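Local coordinates for protein cobalt-precorrin-5B C(1)-methyltransferase (Archaeoglobus fulgidus, PDB 1SR8) that probably catalyses the S-adenosyl-L-methionine-dependent methylation of C-1 in cobalt-precorrin-5B to give cobalt-precorrin-6A, a step of anaerobic adenosylcobalamin biosynthesis, at residues 67-71 against 138-142; 237-243 against 257-261. All coordinates share one frame; numbering follows the deposited sequence.

Contact 1 (67-71 against 138-142); sequences KVSTP and QILEN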
loop_
_atom_site.group_PDB
_atom_site.type_symbol
_atom_site.label_atom_id
_atom_site.label_comp_id
_atom_site.label_asym_id
_atom_site.label_seq_id
_atom_site.Cartn_x
_atom_site.Cartn_y
_atom_site.Cartn_z
ATOM N N LYS A 67 -9.091 3.325 -14.502
ATOM C CA LYS A 67 -9.395 2.430 -13.411
ATOM C C LYS A 67 -8.334 1.341 -13.444
ATOM O O LYS A 67 -8.055 0.772 -14.499
ATOM C CB LYS A 67 -10.788 1.836 -13.600
ATOM C CG LYS A 67 -11.246 0.932 -12.466
ATOM C CD LYS A 67 -12.739 0.631 -12.564
ATOM C CE LYS A 67 -13.579 1.903 -12.345
ATOM N NZ LYS A 67 -13.341 2.989 -13.364
ATOM N N VAL A 68 -7.715 1.071 -12.304
ATOM C CA VAL A 68 -6.701 0.029 -12.249
ATOM C C VAL A 68 -7.023 -0.993 -11.166
ATOM O O VAL A 68 -7.622 -0.661 -10.135
ATOM C CB VAL A 68 -5.297 0.617 -11.986
ATOM C CG1 VAL A 68 -4.837 1.417 -13.184
ATOM C CG2 VAL A 68 -5.326 1.494 -10.760
ATOM N N SER A 69 -6.651 -2.244 -11.418
ATOM C CA SER A 69 -6.879 -3.295 -10.442
ATOM C C SER A 69 -5.731 -3.194 -9.440
ATOM O O SER A 69 -4.687 -2.614 -9.743
ATOM C CB SER A 69 -6.895 -4.664 -11.127
ATOM O OG SER A 69 -5.705 -4.899 -11.865
ATOM N N THR A 70 -5.936 -3.729 -8.239
ATOM C CA THR A 70 -4.917 -3.691 -7.190
ATOM C C THR A 70 -4.757 -5.092 -6.638
ATOM O O THR A 70 -5.636 -5.936 -6.819
ATOM C CB THR A 70 -5.326 -2.779 -6.012
ATOM O OG1 THR A 70 -6.534 -3.277 -5.430
ATOM C CG2 THR A 70 -5.557 -1.348 -6.477
ATOM N N PRO A 71 -3.628 -5.361 -5.958
ATOM C CA PRO A 71 -3.389 -6.687 -5.383
ATOM C C PRO A 71 -4.496 -7.079 -4.396
ATOM O O PRO A 71 -4.850 -8.252 -4.291
ATOM C CB PRO A 71 -2.026 -6.521 -4.700
ATOM C CG PRO A 71 -1.344 -5.508 -5.559
ATOM C CD PRO A 71 -2.445 -4.499 -5.766
ATOM N N GLN A 138 0.897 -6.539 -10.486
ATOM C CA GLN A 138 -0.181 -5.555 -10.606
ATOM C C GLN A 138 -0.061 -4.789 -11.905
ATOM O O GLN A 138 -1.037 -4.652 -12.641
ATOM C CB GLN A 138 -0.147 -4.559 -9.446
ATOM C CG GLN A 138 -1.218 -3.489 -9.546
ATOM C CD GLN A 138 -1.082 -2.425 -8.472
ATOM O OE1 GLN A 138 -0.009 -2.261 -7.883
ATOM N NE2 GLN A 138 -2.165 -1.680 -8.222
ATOM N N ILE A 139 1.140 -4.279 -12.176
ATOM C CA ILE A 139 1.385 -3.518 -13.394
ATOM C C ILE A 139 1.126 -4.382 -14.620
ATOM O O ILE A 139 0.437 -3.959 -15.542
ATOM C CB ILE A 139 2.826 -2.984 -13.428
ATOM C CG1 ILE A 139 3.046 -2.035 -12.245
ATOM C CG2 ILE A 139 3.080 -2.250 -14.740
ATOM C CD1 ILE A 139 4.467 -1.513 -12.121
ATOM N N LEU A 140 1.661 -5.600 -14.627
ATOM C CA LEU A 140 1.466 -6.505 -15.758
ATOM C C LEU A 140 0.007 -6.792 -15.980
ATOM O O LEU A 140 -0.452 -6.864 -17.108
ATOM C CB LEU A 140 2.180 -7.831 -15.530
ATOM C CG LEU A 140 3.655 -7.885 -15.900
ATOM C CD1 LEU A 140 4.203 -9.278 -15.547
ATOM C CD2 LEU A 140 3.817 -7.581 -17.400
ATOM N N GLU A 141 -0.713 -6.985 -14.888
ATOM C CA GLU A 141 -2.134 -7.275 -14.949
ATOM C C GLU A 141 -2.888 -6.151 -15.663
ATOM O O GLU A 141 -3.689 -6.387 -16.568
ATOM C CB GLU A 141 -2.677 -7.452 -13.529
ATOM C CG GLU A 141 -4.110 -7.897 -13.519
ATOM C CD GLU A 141 -4.658 -8.105 -12.132
ATOM O OE1 GLU A 141 -5.768 -8.665 -12.035
ATOM O OE2 GLU A 141 -4.001 -7.707 -11.144
ATOM N N ASN A 142 -2.627 -4.920 -15.247
ATOM C CA ASN A 142 -3.272 -3.765 -15.843
ATOM C C ASN A 142 -2.835 -3.574 -17.282
ATOM O O ASN A 142 -3.617 -3.118 -18.119
ATOM C CB ASN A 142 -2.948 -2.522 -15.019
ATOM C CG ASN A 142 -3.743 -2.465 -13.732
ATOM O OD1 ASN A 142 -4.961 -2.262 -13.756
ATOM N ND2 ASN A 142 -3.067 -2.663 -12.603
HETATM O O HOH W 1 -6.504 -1.767 -16.314
HETATM O O HOH W 2 -5.843 -8.209 -8.335
#
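Where the edge strand 63-68 runs out into loop, its backbone comes closest to helix 133-149 at two places, with CA atoms 6.3 Å apart for Val-68 and Asn-142 and 6.1 Å apart for Thr-70 and Gln-138. Between them the carboxamide of Asn-142 reads the backbone of Ser-69 through both of its ends. Asn-142 OD1 accepts from Ser-69 N at 2.9 Å on a lone pair in the carbonyl plane, while Asn-142 ND2 gives Ser-69 O a nearly straight bond of 3.3 Å (179°). One helical turn earlier, the extended Gln-138, CG anti to its backbone N (chi1 178°), brings Gln-138 NE2 to Ser-69 O at 3.1 Å, in the plane of that carbonyl; NE2 also binds Thr-46 OG1. Pro-71 CD packs against the same amide, 3.7 Å from Gln-138 CD. Val-68 lies across Asn-142, with Val-68 CB 3.4 Å from Asn-142 OD1. A water also donates to Asn-142 OD1, and Ser-69 OG adds a weak bond to the same OD1. Two side-chain amides thus satisfy the peptide N and O of one residue just past the strand, which fixes how the departing chain lies against the helix without any ionic pair between the segments.

Contact 2 (237-243 against 257-261); sequences VHIDEAL and LLKIW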
loop_
_atom_site.group_PDB
_atom_site.type_symbol
_atom_site.label_atom_id
_atom_site.label_comp_id
_atom_site.label_asym_id
_atom_site.label_seq_id
_atom_site.Cartn_x
_atom_site.Cartn_y
_atom_site.Cartn_z
ATOM N N VAL A 237 4.734 -0.242 13.535
ATOM C CA VAL A 237 5.619 -0.158 14.684
ATOM C C VAL A 237 4.889 0.378 15.908
ATOM O O VAL A 237 5.473 0.491 16.988
ATOM C CB VAL A 237 6.831 0.745 14.383
ATOM C CG1 VAL A 237 7.567 0.223 13.142
ATOM C CG2 VAL A 237 6.368 2.185 14.186
ATOM N N HIS A 238 3.606 0.684 15.732
ATOM C CA HIS A 238 2.770 1.226 16.806
ATOM C C HIS A 238 2.146 0.102 17.632
ATOM O O HIS A 238 0.938 0.090 17.869
ATOM C CB HIS A 238 1.671 2.094 16.194
ATOM C CG HIS A 238 2.168 3.034 15.138
ATOM N ND1 HIS A 238 2.895 4.168 15.432
ATOM C CD2 HIS A 238 2.084 2.984 13.787
ATOM C CE1 HIS A 238 3.237 4.774 14.310
ATOM N NE2 HIS A 238 2.757 4.075 13.297
ATOM N N ILE A 239 2.991 -0.834 18.060
ATOM C CA ILE A 239 2.578 -1.996 18.847
ATOM C C ILE A 239 2.167 -1.650 20.272
ATOM O O ILE A 239 1.207 -2.219 20.797
ATOM C CB ILE A 239 3.713 -3.046 18.904
ATOM C CG1 ILE A 239 3.887 -3.688 17.525
ATOM C CG2 ILE A 239 3.404 -4.109 19.946
ATOM C CD1 ILE A 239 5.038 -4.675 17.432
ATOM N N ASP A 240 2.897 -0.725 20.891
ATOM C CA ASP A 240 2.612 -0.306 22.261
ATOM C C ASP A 240 1.161 0.135 22.389
ATOM O O ASP A 240 0.474 -0.205 23.357
ATOM C CB ASP A 240 3.538 0.842 22.682
ATOM C CG ASP A 240 5.002 0.427 22.739
ATOM O OD1 ASP A 240 5.312 -0.604 23.381
ATOM O OD2 ASP A 240 5.844 1.141 22.147
ATOM N N GLU A 241 0.697 0.897 21.408
ATOM C CA GLU A 241 -0.676 1.359 21.417
ATOM C C GLU A 241 -1.653 0.191 21.328
ATOM O O GLU A 241 -2.636 0.127 22.067
ATOM C CB GLU A 241 -0.903 2.328 20.258
ATOM C CG GLU A 241 -0.370 3.698 20.555
ATOM C CD GLU A 241 -0.901 4.209 21.882
ATOM O OE1 GLU A 241 -2.143 4.350 22.007
ATOM O OE2 GLU A 241 -0.079 4.452 22.799
ATOM N N ALA A 242 -1.380 -0.728 20.413
ATOM C CA ALA A 242 -2.231 -1.883 20.236
ATOM C C ALA A 242 -2.288 -2.693 21.528
ATOM O O ALA A 242 -3.314 -3.298 21.848
ATOM C CB ALA A 242 -1.703 -2.739 19.094
ATOM N N LEU A 243 -1.187 -2.697 22.276
ATOM C CA LEU A 243 -1.124 -3.450 23.525
ATOM C C LEU A 243 -2.054 -2.926 24.624
ATOM O O LEU A 243 -2.181 -3.550 25.680
ATOM C CB LEU A 243 0.319 -3.507 24.035
ATOM C CG LEU A 243 1.239 -4.420 23.215
ATOM C CD1 LEU A 243 2.659 -4.366 23.766
ATOM C CD2 LEU A 243 0.706 -5.851 23.255
ATOM N N LEU A 257 10.872 -4.509 11.753
ATOM C CA LEU A 257 9.974 -3.613 12.469
ATOM C C LEU A 257 9.834 -3.947 13.947
ATOM O O LEU A 257 9.592 -3.062 14.769
ATOM C CB LEU A 257 8.599 -3.611 11.797
ATOM C CG LEU A 257 8.556 -2.925 10.433
ATOM C CD1 LEU A 257 7.294 -3.290 9.691
ATOM C CD2 LEU A 257 8.636 -1.432 10.638
ATOM N N LEU A 258 9.987 -5.222 14.289
ATOM C CA LEU A 258 9.883 -5.637 15.683
ATOM C C LEU A 258 11.007 -5.053 16.542
ATOM O O LEU A 258 10.779 -4.654 17.684
ATOM C CB LEU A 258 9.883 -7.167 15.785
ATOM C CG LEU A 258 8.612 -7.871 15.309
ATOM C CD1 LEU A 258 8.776 -9.375 15.441
ATOM C CD2 LEU A 258 7.427 -7.387 16.133
ATOM N N LYS A 259 12.222 -5.000 16.002
ATOM C CA LYS A 259 13.332 -4.445 16.769
ATOM C C LYS A 259 13.198 -2.925 16.844
ATOM O O LYS A 259 13.687 -2.298 17.784
ATOM C CB LYS A 259 14.682 -4.841 16.156
ATOM C CG LYS A 259 14.863 -4.416 14.722
ATOM C CD LYS A 259 16.279 -4.694 14.240
ATOM C CE LYS A 259 16.451 -4.232 12.799
ATOM N NZ LYS A 259 15.997 -2.818 12.624
ATOM N N ILE A 260 12.527 -2.334 15.858
ATOM C CA ILE A 260 12.314 -0.890 15.859
ATOM C C ILE A 260 11.352 -0.555 16.998
ATOM O O ILE A 260 11.530 0.432 17.705
ATOM C CB ILE A 260 11.706 -0.399 14.524
ATOM C CG1 ILE A 260 12.694 -0.632 13.382
ATOM C CG2 ILE A 260 11.356 1.075 14.621
ATOM C CD1 ILE A 260 12.187 -0.195 12.024
ATOM N N TRP A 261 10.325 -1.379 17.175
ATOM C CA TRP A 261 9.368 -1.154 18.248
ATOM C C TRP A 261 10.001 -1.505 19.595
ATOM O O TRP A 261 9.933 -0.731 20.553
ATOM C CB TRP A 261 8.120 -2.012 18.032
ATOM C CG TRP A 261 7.475 -2.403 19.319
ATOM C CD1 TRP A 261 6.837 -1.582 20.196
ATOM C CD2 TRP A 261 7.495 -3.702 19.923
ATOM N NE1 TRP A 261 6.463 -2.284 21.315
ATOM C CE2 TRP A 261 6.854 -3.589 21.173
ATOM C CE3 TRP A 261 7.997 -4.953 19.529
ATOM C CZ2 TRP A 261 6.699 -4.679 22.038
ATOM C CZ3 TRP A 261 7.844 -6.038 20.389
ATOM C CH2 TRP A 261 7.200 -5.891 21.628
#
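A tryptophan packed against a short helix joins two crossover segments on one side of the parallel four-stranded sheet: the indole of Trp-261, on helix 255-262, meets Ile-239 and Asp-240 in the first turn of helix 239-242. Ile-239 covers one face. Ile-239 CB stands 3.6 Å from the centroid of the Trp-261 five-membered ring and only 8° off the normal, a CH-pi contact, while the two branches reach toward the fused bond and the six-membered ring. Ile-239 CG2, anti to the backbone N, reaches Trp-261 CE2 at 3.7 Å; CG1 takes the position beside that N and carries Ile-239 CD1 to Trp-261 CD2 at 3.6 Å. Ile-239 CD1 also touches Leu-258 CD2 at 3.8 Å. At the indole edge, NE1 of Trp-261 donates to Asp-240 OD1 at 2.9 Å (160°). The oxygen lies almost in the ring plane, yet the donor arrives from well above the carboxylate plane, the two planes being 55° apart. Since OD1 also forms a salt bridge with Arg-271, the carboxylate ties the indole to a basic residue, which probably favours the charged form of Asp-240. Val-237 lines the other end of the contact, with Val-237 O 3.8 Å from Trp-261 CB and its CG1 loosely against CG2 of Ile-260. Beneath this layer, Ile-251 of strand 248-253 meets Ile-239, Leu-258 and Trp-261, and Ile-213 of strand 210-214 meets Ile-239 and Leu-243; Arg-271 comes from the following helix, 265-273.

How the contacts relate
Contact 1 and contact 2 lie on opposite sides of the chain's centre, with their own centres 31 Å apart and their nearest atoms about 17 Å apart. They follow one another in sequence: 67-71 and 138-142 have already met before 237-243 begins. No helix, strand or sheet is common to both. The first places helix 133-149 beside an outermost strand of the mixed six-stranded sheet and bridges 66 intervening residues rich in strand. The second is far more local, linking the helices just before and just after strand 248-253 in the chain. Contact 1 holds a strand end and its following loop against a helix, contact 2 packs helix on helix, and neither directly joins the two sheet-based parts.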